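Local coordinates for protein aspergillopepsin II heavy chain (Aspergillus niger var. macrosporus, PDB 1Y43) that probably cleaves peptide bonds in proteins as an acid endopeptidase of the glutamic peptidase family G1, forming the heavy chain of the two-chain enzyme, at residues S8-I13 and E106-D111; L23-D28 and I63-E68; S126-N131 and S167-Y172. One frame throughout, in Å; residues are numbered along the deposited sequence.

Contact 1 (S8-I13 and E106-D111); sequences SAWVGI and EWIVED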
loop_
_atom_site.group_PDB
_atom_site.type_symbol
_atom_site.label_atom_id
_atom_site.label_comp_id
_atom_site.label_asym_id
_atom_site.label_seq_id
_atom_site.Cartn_x
_atom_site.Cartn_y
_atom_site.Cartn_z
ATOM N N SER B 8 5.178 5.226 2.266
ATOM C CA SER B 8 4.530 3.991 2.682
ATOM C C SER B 8 4.246 3.140 1.437
ATOM O O SER B 8 4.121 3.670 0.324
ATOM C CB SER B 8 3.219 4.299 3.415
ATOM O OG SER B 8 2.255 4.827 2.514
ATOM N N ALA B 9 4.153 1.834 1.624
ATOM C CA ALA B 9 3.829 0.926 0.533
ATOM C C ALA B 9 2.736 0.038 1.106
ATOM O O ALA B 9 2.874 -0.491 2.218
ATOM C CB ALA B 9 5.034 0.082 0.146
ATOM N N TRP B 10 1.661 -0.140 0.355
ATOM C CA TRP B 10 0.553 -0.953 0.824
ATOM C C TRP B 10 -0.283 -1.533 -0.313
ATOM O O TRP B 10 -0.125 -1.148 -1.467
ATOM C CB TRP B 10 -0.349 -0.097 1.736
ATOM C CG TRP B 10 -0.787 1.215 1.148
ATOM C CD1 TRP B 10 -0.144 2.422 1.254
ATOM C CD2 TRP B 10 -2.000 1.471 0.423
ATOM N NE1 TRP B 10 -0.887 3.406 0.654
ATOM C CE2 TRP B 10 -2.030 2.851 0.135
ATOM C CE3 TRP B 10 -3.064 0.665 -0.004
ATOM C CZ2 TRP B 10 -3.090 3.450 -0.559
ATOM C CZ3 TRP B 10 -4.121 1.266 -0.698
ATOM C CH2 TRP B 10 -4.122 2.643 -0.965
ATOM N N VAL B 11 -1.118 -2.517 0.022
ATOM C CA VAL B 11 -2.065 -3.072 -0.939
ATOM C C VAL B 11 -3.430 -2.806 -0.314
ATOM O O VAL B 11 -3.567 -2.718 0.927
ATOM C CB VAL B 11 -1.894 -4.600 -1.198
ATOM C CG1 VAL B 11 -0.560 -4.869 -1.839
ATOM C CG2 VAL B 11 -2.091 -5.402 0.083
ATOM N N GLY B 12 -4.432 -2.644 -1.154
ATOM C CA GLY B 12 -5.745 -2.376 -0.616
ATOM C C GLY B 12 -6.884 -2.531 -1.590
ATOM O O GLY B 12 -6.683 -2.789 -2.783
ATOM N N ILE B 13 -8.086 -2.474 -1.030
ATOM C CA ILE B 13 -9.329 -2.547 -1.779
ATOM C C ILE B 13 -10.048 -1.202 -1.577
ATOM O O ILE B 13 -10.165 -0.713 -0.446
ATOM C CB ILE B 13 -10.229 -3.692 -1.253
ATOM C CG1 ILE B 13 -9.546 -5.042 -1.525
ATOM C CG2 ILE B 13 -11.616 -3.638 -1.910
ATOM C CD1 ILE B 13 -10.289 -6.252 -0.959
ATOM N N GLU B 106 -5.570 -2.249 -5.451
ATOM C CA GLU B 106 -4.370 -1.462 -5.756
ATOM C C GLU B 106 -3.107 -1.827 -4.993
ATOM O O GLU B 106 -3.173 -2.451 -3.936
ATOM C CB GLU B 106 -4.682 0.036 -5.562
ATOM C CG GLU B 106 -5.052 0.446 -4.132
ATOM C CD GLU B 106 -6.557 0.505 -3.852
ATOM O OE1 GLU B 106 -7.373 0.462 -4.790
ATOM O OE2 GLU B 106 -6.919 0.576 -2.661
ATOM N N TRP B 107 -1.965 -1.452 -5.590
ATOM C CA TRP B 107 -0.612 -1.651 -5.065
ATOM C C TRP B 107 -0.074 -0.225 -5.105
ATOM O O TRP B 107 0.178 0.318 -6.189
ATOM C CB TRP B 107 0.189 -2.567 -5.998
ATOM C CG TRP B 107 -0.416 -3.942 -6.129
ATOM C CD1 TRP B 107 -0.144 -5.033 -5.356
ATOM C CD2 TRP B 107 -1.424 -4.345 -7.072
ATOM N NE1 TRP B 107 -0.934 -6.092 -5.765
ATOM C CE2 TRP B 107 -1.715 -5.704 -6.806
ATOM C CE3 TRP B 107 -2.101 -3.687 -8.109
ATOM C CZ2 TRP B 107 -2.675 -6.418 -7.550
ATOM C CZ3 TRP B 107 -3.052 -4.401 -8.844
ATOM C CH2 TRP B 107 -3.327 -5.752 -8.556
ATOM N N ILE B 108 0.135 0.368 -3.929
ATOM C CA ILE B 108 0.496 1.782 -3.848
ATOM C C ILE B 108 1.665 2.173 -2.941
ATOM O O ILE B 108 1.917 1.526 -1.931
ATOM C CB ILE B 108 -0.762 2.566 -3.306
ATOM C CG1 ILE B 108 -1.982 2.365 -4.224
ATOM C CG2 ILE B 108 -0.468 4.050 -3.098
ATOM C CD1 ILE B 108 -1.870 3.038 -5.590
ATOM N N VAL B 109 2.412 3.193 -3.385
ATOM C CA VAL B 109 3.466 3.817 -2.594
ATOM C C VAL B 109 2.859 5.220 -2.389
ATOM O O VAL B 109 2.530 5.929 -3.349
ATOM C CB VAL B 109 4.827 3.886 -3.317
ATOM C CG1 VAL B 109 5.796 4.728 -2.508
ATOM C CG2 VAL B 109 5.404 2.484 -3.481
ATOM N N GLU B 110 2.686 5.605 -1.136
ATOM C CA GLU B 110 2.030 6.862 -0.819
ATOM C C GLU B 110 2.809 7.867 0.009
ATOM O O GLU B 110 3.668 7.504 0.822
ATOM C CB GLU B 110 0.721 6.543 -0.085
ATOM C CG GLU B 110 -0.026 7.755 0.459
ATOM C CD GLU B 110 -1.328 7.405 1.171
ATOM O OE1 GLU B 110 -1.737 6.230 1.190
ATOM O OE2 GLU B 110 -1.953 8.329 1.713
ATOM N N ASP B 111 2.507 9.141 -0.236
ATOM C CA ASP B 111 3.063 10.226 0.555
ATOM C C ASP B 111 1.853 10.519 1.459
ATOM O O ASP B 111 0.885 11.150 1.032
ATOM C CB ASP B 111 3.395 11.440 -0.325
ATOM C CG ASP B 111 4.042 12.573 0.470
ATOM O OD1 ASP B 111 4.207 12.420 1.700
ATOM O OD2 ASP B 111 4.387 13.611 -0.119
HETATM O O HOH W 1 -0.177 5.643 4.193
#
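Trp-10 lays one face of its indole over Ile-108. Ile-108 CB sits 3.8 Å from the centroid of the six-membered ring, a CH-pi contact offset toward the rim. The CG2 branch of Ile-108 reaches Trp-10 CZ2 at 3.7 Å, and its CG1 branch continues under CH2. Both side chains leave the same face of the sheet and lie alongside each other.

Strands 8-13 and 106-110 are antiparallel neighbours in a sheet of the beta sandwich of family G1. Ser-8/Glu-110, Trp-10/Ile-108 and Gly-12/Glu-106 are the hydrogen-bonded pairs. In the middle one, Trp-10 N gives to Ile-108 O at 2.8 Å. Ile-108 N returns a bond to Trp-10 O at 2.9 Å that is almost straight (179°).

Trp-10 CG stands between its backbone N and carbonyl carbon, which brings the indole across to strand 106-110. There NE1 donates to the anti lone pair of Glu-110 OE1 at 3.0 Å. This bond is bent (132° at the hydrogen), with the oxygen 27° out of the ring plane. Toward the six-membered end, Glu-106 OE2 lies at the ring edge, 3.5 Å from Trp-10 CZ3, its carboxylate nearly perpendicular to the indole. The CA of Gly-12 also lies at this edge.

On the face of the sheet that carries Ala-9, Val-11, Trp-107 and Val-109, Val-11 CG1 meets Trp-107 CD1 at 3.5 Å. Trp-107 NE1 bonds to the backbone of the other protein chain, a strand of which continues the sheet beyond 106-110. Here Ala-9 packs on Phe-129, and Val-109 on Val-127.

At the Ser-8 end, a water lies 3.1 Å from Ser-8 OG and gives a weak hydrogen bond to Glu-110 OE1.

Contact 2 (L23-D28 and I63-E68); sequences LQTGVD and IKVTVE. With SO4 (sulfate ion), chain G.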
loop_
_atom_site.group_PDB
_atom_site.type_symbol
_atom_site.label_atom_id
_atom_site.label_comp_id
_atom_site.label_asym_id
_atom_site.label_seq_id
_atom_site.Cartn_x
_atom_site.Cartn_y
_atom_site.Cartn_z
ATOM N N LEU B 23 -9.800 -0.752 2.658
ATOM C CA LEU B 23 -9.260 -1.820 3.491
ATOM C C LEU B 23 -7.806 -1.896 2.994
ATOM O O LEU B 23 -7.556 -2.257 1.831
ATOM C CB LEU B 23 -9.995 -3.146 3.248
ATOM C CG LEU B 23 -9.315 -4.422 3.762
ATOM C CD1 LEU B 23 -8.970 -4.328 5.252
ATOM C CD2 LEU B 23 -10.213 -5.611 3.497
ATOM N N GLN B 24 -6.848 -1.587 3.869
ATOM C CA GLN B 24 -5.452 -1.555 3.443
ATOM C C GLN B 24 -4.490 -1.952 4.548
ATOM O O GLN B 24 -4.819 -1.901 5.735
ATOM C CB GLN B 24 -5.104 -0.135 2.993
ATOM C CG GLN B 24 -5.500 0.904 4.034
ATOM C CD GLN B 24 -5.312 2.346 3.584
ATOM O OE1 GLN B 24 -4.608 2.650 2.618
ATOM N NE2 GLN B 24 -5.923 3.219 4.344
ATOM N N THR B 25 -3.317 -2.411 4.142
ATOM C CA THR B 25 -2.293 -2.815 5.092
ATOM C C THR B 25 -0.950 -2.609 4.417
ATOM O O THR B 25 -0.817 -2.787 3.196
ATOM C CB THR B 25 -2.479 -4.271 5.572
ATOM O OG1 THR B 25 -1.705 -4.476 6.764
ATOM C CG2 THR B 25 -2.018 -5.282 4.507
ATOM N N GLY B 26 0.043 -2.190 5.193
ATOM C CA GLY B 26 1.345 -1.954 4.613
ATOM C C GLY B 26 2.423 -1.611 5.610
ATOM O O GLY B 26 2.297 -1.863 6.808
ATOM N N VAL B 27 3.468 -0.973 5.096
ATOM C CA VAL B 27 4.632 -0.619 5.885
ATOM C C VAL B 27 5.058 0.814 5.616
ATOM O O VAL B 27 4.958 1.286 4.479
ATOM C CB VAL B 27 5.813 -1.537 5.477
ATOM C CG1 VAL B 27 7.095 -1.092 6.153
ATOM C CG2 VAL B 27 5.498 -2.995 5.819
ATOM N N ASP B 28 5.456 1.522 6.673
ATOM C CA ASP B 28 5.964 2.893 6.560
ATOM C C ASP B 28 7.478 2.827 6.683
ATOM O O ASP B 28 8.005 1.985 7.417
ATOM C CB ASP B 28 5.486 3.774 7.722
ATOM C CG ASP B 28 4.059 4.262 7.564
ATOM O OD1 ASP B 28 3.442 4.052 6.521
ATOM O OD2 ASP B 28 3.552 4.890 8.508
ATOM N N ILE B 63 8.635 -8.784 2.414
ATOM C CA ILE B 63 7.340 -8.689 3.051
ATOM C C ILE B 63 6.228 -9.095 2.096
ATOM O O ILE B 63 6.298 -8.797 0.900
ATOM C CB ILE B 63 7.074 -7.220 3.467
ATOM C CG1 ILE B 63 8.194 -6.712 4.376
ATOM C CG2 ILE B 63 5.716 -7.069 4.119
ATOM C CD1 ILE B 63 8.429 -7.520 5.638
ATOM N N LYS B 64 5.240 -9.825 2.598
ATOM C CA LYS B 64 4.081 -10.187 1.785
ATOM C C LYS B 64 2.872 -9.588 2.496
ATOM O O LYS B 64 2.660 -9.834 3.688
ATOM C CB LYS B 64 3.921 -11.705 1.661
ATOM C CG LYS B 64 2.728 -12.112 0.812
ATOM C CD LYS B 64 2.690 -13.611 0.595
ATOM C CE LYS B 64 1.454 -14.043 -0.186
ATOM N NZ LYS B 64 1.329 -15.537 -0.179
ATOM N N VAL B 65 2.133 -8.740 1.798
ATOM C CA VAL B 65 0.946 -8.117 2.372
ATOM C C VAL B 65 -0.307 -8.595 1.649
ATOM O O VAL B 65 -0.326 -8.709 0.418
ATOM C CB VAL B 65 1.012 -6.565 2.321
ATOM C CG1 VAL B 65 1.993 -6.049 3.358
ATOM C CG2 VAL B 65 1.401 -6.076 0.917
ATOM N N THR B 66 -1.378 -8.786 2.413
ATOM C CA THR B 66 -2.636 -9.267 1.865
ATOM C C THR B 66 -3.844 -8.689 2.590
ATOM O O THR B 66 -3.840 -8.607 3.821
ATOM C CB THR B 66 -2.732 -10.804 2.060
ATOM O OG1 THR B 66 -1.614 -11.441 1.435
ATOM C CG2 THR B 66 -4.033 -11.359 1.499
ATOM N N VAL B 67 -4.840 -8.239 1.831
ATOM C CA VAL B 67 -6.114 -7.808 2.420
ATOM C C VAL B 67 -7.168 -8.712 1.772
ATOM O O VAL B 67 -7.062 -9.081 0.599
ATOM C CB VAL B 67 -6.500 -6.314 2.192
ATOM C CG1 VAL B 67 -5.592 -5.396 3.004
ATOM C CG2 VAL B 67 -6.513 -5.948 0.723
ATOM N N GLU B 68 -8.153 -9.115 2.563
ATOM C CA GLU B 68 -9.228 -9.980 2.099
ATOM C C GLU B 68 -10.537 -9.456 2.680
ATOM O O GLU B 68 -10.596 -9.081 3.854
ATOM C CB GLU B 68 -8.998 -11.410 2.593
ATOM C CG GLU B 68 -7.786 -12.124 1.987
ATOM C CD GLU B 68 -7.558 -13.525 2.580
ATOM O OE1 GLU B 68 -8.439 -14.010 3.342
ATOM O OE2 GLU B 68 -6.500 -14.148 2.294
HETATM S S SO4 G . 2.423 -17.727 2.468
HETATM O O1 SO4 G . 3.224 -17.948 3.741
HETATM O O2 SO4 G . 3.345 -17.182 1.401
HETATM O O3 SO4 G . 1.824 -19.040 1.999
HETATM O O4 SO4 G . 1.317 -16.734 2.733
#
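This is packing between two sheets of the beta sandwich. Strand 23-28 belongs to the sheet that also holds 4-13. Strand 63-68 is the outermost of three strands within this chain, and a strand of the other protein chain pairs with it and carries the sheet on. The segments run nearly antiparallel (169°), with axes 6.7 Å apart at closest approach.

Leu-23 and Val-67 reach toward each other and pass flank to flank, Leu-23 CG 3.7 Å from Val-67 CB. The CD2 branch of Leu-23 goes further, to the backbone, 3.5 Å from Glu-68 O. Val-67 CG1 pushes up against the main chain of the facing strand, 3.9 Å from Gln-24 CA.

Thr-25 works here through its methyl. Its OG1 is anti to the backbone N (chi1 -163°), and CG2 is left to face strand 63-68. CG2 is 3.9 Å from Val-67 CG1 and 4.0 Å from Val-65 CB, so it sits between the two valines. The hydroxyl bonds instead to Trp-41 O, in the next strand of its own sheet. At the far end Val-27 CG2 and Ile-63 CG2 meet loosely at 4.4 Å. Ile-57 packs on both of these residues.

Lys-64 stretches out from the strand in a fully extended chain. Its NZ bonds to O2 of a sulfate ion at 3.0 Å and more weakly to O4. The ion probably comes from the crystallisation liquor.

Thr-66 OG1 bonds to a polar side chain of the other protein chain. No hydrogen bond joins the two segments, so the fit of methyl and methine groups joins the sheets.

Contact 3 (S126-N131 and S167-Y172); sequences SVTFTN and SVTVTY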
loop_
_atom_site.group_PDB
_atom_site.type_symbol
_atom_site.label_atom_id
_atom_site.label_comp_id
_atom_site.label_asym_id
_atom_site.label_seq_id
_atom_site.Cartn_x
_atom_site.Cartn_y
_atom_site.Cartn_z
ATOM N N SER B 126 13.562 2.512 -5.182
ATOM C CA SER B 126 12.531 1.872 -5.981
ATOM C C SER B 126 11.847 0.815 -5.123
ATOM O O SER B 126 12.450 0.302 -4.170
ATOM C CB SER B 126 13.173 1.224 -7.211
ATOM O OG SER B 126 12.210 0.939 -8.184
ATOM N N VAL B 127 10.567 0.578 -5.383
ATOM C CA VAL B 127 9.808 -0.455 -4.683
ATOM C C VAL B 127 9.142 -1.281 -5.773
ATOM O O VAL B 127 8.509 -0.731 -6.677
ATOM C CB VAL B 127 8.699 0.123 -3.753
ATOM C CG1 VAL B 127 7.787 -0.992 -3.265
ATOM C CG2 VAL B 127 9.321 0.833 -2.555
ATOM N N THR B 128 9.338 -2.591 -5.730
ATOM C CA THR B 128 8.701 -3.464 -6.701
ATOM C C THR B 128 7.823 -4.481 -5.986
ATOM O O THR B 128 8.277 -5.170 -5.069
ATOM C CB THR B 128 9.722 -4.257 -7.571
ATOM O OG1 THR B 128 10.518 -3.349 -8.340
ATOM C CG2 THR B 128 8.987 -5.196 -8.526
ATOM N N PHE B 129 6.548 -4.493 -6.345
ATOM C CA PHE B 129 5.607 -5.466 -5.810
ATOM C C PHE B 129 5.642 -6.633 -6.798
ATOM O O PHE B 129 5.415 -6.431 -7.995
ATOM C CB PHE B 129 4.184 -4.915 -5.823
ATOM C CG PHE B 129 3.932 -3.800 -4.840
ATOM C CD1 PHE B 129 4.097 -2.466 -5.212
ATOM C CD2 PHE B 129 3.448 -4.085 -3.571
ATOM C CE1 PHE B 129 3.763 -1.423 -4.322
ATOM C CE2 PHE B 129 3.114 -3.050 -2.682
ATOM C CZ PHE B 129 3.272 -1.728 -3.060
ATOM N N THR B 130 5.988 -7.824 -6.337
ATOM C CA THR B 130 5.983 -8.992 -7.201
ATOM C C THR B 130 4.816 -9.843 -6.731
ATOM O O THR B 130 4.260 -9.617 -5.650
ATOM C CB THR B 130 7.279 -9.805 -7.106
ATOM O OG1 THR B 130 7.510 -10.203 -5.747
ATOM C CG2 THR B 130 8.458 -8.979 -7.627
ATOM N N ASN B 131 4.454 -10.836 -7.538
ATOM C CA ASN B 131 3.326 -11.713 -7.226
ATOM C C ASN B 131 2.118 -10.815 -6.890
ATOM O O ASN B 131 1.395 -11.040 -5.910
ATOM C CB ASN B 131 3.683 -12.651 -6.066
ATOM C CG ASN B 131 4.773 -13.650 -6.436
ATOM O OD1 ASN B 131 4.648 -14.395 -7.404
ATOM N ND2 ASN B 131 5.852 -13.654 -5.679
ATOM N N SER B 167 3.752 -7.654 -11.825
ATOM C CA SER B 167 4.469 -6.772 -10.916
ATOM C C SER B 167 4.183 -5.304 -11.166
ATOM O O SER B 167 3.624 -4.926 -12.207
ATOM C CB SER B 167 5.982 -7.015 -11.018
ATOM O OG SER B 167 6.496 -6.635 -12.291
ATOM N N VAL B 168 4.519 -4.498 -10.159
ATOM C CA VAL B 168 4.353 -3.055 -10.208
ATOM C C VAL B 168 5.642 -2.478 -9.624
ATOM O O VAL B 168 6.033 -2.857 -8.522
ATOM C CB VAL B 168 3.170 -2.602 -9.317
ATOM C CG1 VAL B 168 3.006 -1.087 -9.380
ATOM C CG2 VAL B 168 1.887 -3.300 -9.740
ATOM N N THR B 169 6.307 -1.588 -10.352
ATOM C CA THR B 169 7.532 -0.971 -9.867
ATOM C C THR B 169 7.341 0.540 -9.787
ATOM O O THR B 169 6.890 1.158 -10.752
ATOM C CB THR B 169 8.736 -1.266 -10.806
ATOM O OG1 THR B 169 9.001 -2.675 -10.830
ATOM C CG2 THR B 169 9.978 -0.521 -10.349
ATOM N N VAL B 170 7.619 1.107 -8.619
ATOM C CA VAL B 170 7.523 2.547 -8.403
ATOM C C VAL B 170 8.932 3.028 -8.102
ATOM O O VAL B 170 9.574 2.543 -7.167
ATOM C CB VAL B 170 6.609 2.911 -7.192
ATOM C CG1 VAL B 170 6.546 4.431 -7.010
ATOM C CG2 VAL B 170 5.219 2.336 -7.383
ATOM N N THR B 171 9.413 3.969 -8.903
ATOM C CA THR B 171 10.755 4.511 -8.730
ATOM C C THR B 171 10.704 5.990 -8.348
ATOM O O THR B 171 9.898 6.761 -8.881
ATOM C CB THR B 171 11.571 4.381 -10.018
ATOM O OG1 THR B 171 11.568 3.015 -10.446
ATOM C CG2 THR B 171 12.991 4.837 -9.771
ATOM N N TYR B 172 11.527 6.365 -7.378
ATOM C CA TYR B 172 11.586 7.749 -6.943
ATOM C C TYR B 172 12.364 8.576 -7.976
ATOM O O TYR B 172 13.402 8.149 -8.479
ATOM C CB TYR B 172 12.236 7.844 -5.559
ATOM C CG TYR B 172 12.359 9.272 -5.053
ATOM C CD1 TYR B 172 11.340 9.855 -4.320
ATOM C CD2 TYR B 172 13.484 10.043 -5.345
ATOM C CE1 TYR B 172 11.417 11.171 -3.885
ATOM C CE2 TYR B 172 13.586 11.358 -4.919
ATOM C CZ TYR B 172 12.535 11.916 -4.183
ATOM O OH TYR B 172 12.608 13.212 -3.741
#
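Val-170 O is approached by two polar groups of the facing strand. Val-127 N donates to it at 2.8 Å, in the carbonyl plane. Ser-126 OG lies 3.2 Å from the same Val-170 O and also bonds to Thr-171 OG1 at 3.1 Å. Either hydroxyl could be the donor between Ser-126 and Thr-171, so whether the serine proton goes to Val-170 O is not settled. The serine OG is anti to its backbone N (chi1 -163°), which brings it across to the other strand.

One step along the ladder on the same face, Thr-128 OG1 and Thr-169 OG1 are 3.0 Å apart and hydrogen-bonded, again with no donor decided. Both threonines hold OG1 anti to the carbonyl carbon, and the matching torsions let the hydroxyls meet while the side chains cross. The methyl of Thr-169 touches both Ser-126 OG, at 3.4 Å, and Thr-128 OG1.

The opposite face is apolar. It carries Val-127, Phe-129, Val-168 and Val-170. Phe-129 CD1 packs on Val-168 CB at 4.2 Å, and the ring turns its edge to Val-168 O. Phe-129 N gives its own bond to Val-168 O at 2.8 Å. Val-109 of strand 104-114 lies against Val-127 and Val-170, and apolar side chains of the other protein chain also reach this face.

Just past the ladder Ser-167 lies opposite Thr-130, its CB 3.1 Å from Phe-129 O, and its OG bonds to Ser-164 OG. The alternation makes an amphipathic antiparallel ladder, its apolar face turned into the beta sandwich and its hydroxyl face more open to solvent.

In the fold
Contacts 1 and 2 lie in the core, while contact 3 is only partly buried. Contacts 1 and 2 share a sheet: strands 4-13 and 22-32 are neighbours in it, and Ile-13 N lies 2.9 Å from Leu-23 O, a probable hydrogen bond. Contact 3 belongs to another sheet. It meets contact 1 through Phe-129 and Val-170, but does not touch contact 2. Contacts 1 and 3 are both in-sheet ladders with backbone bonds; contact 2 joins two sheets by apolar packing. Contact 1 carries Trp-10 and two carboxylates on one face and packs on other sheets with the opposite one. Contact 3 puts hydroxyl pairs on its more open face. The other protein chain borders all three.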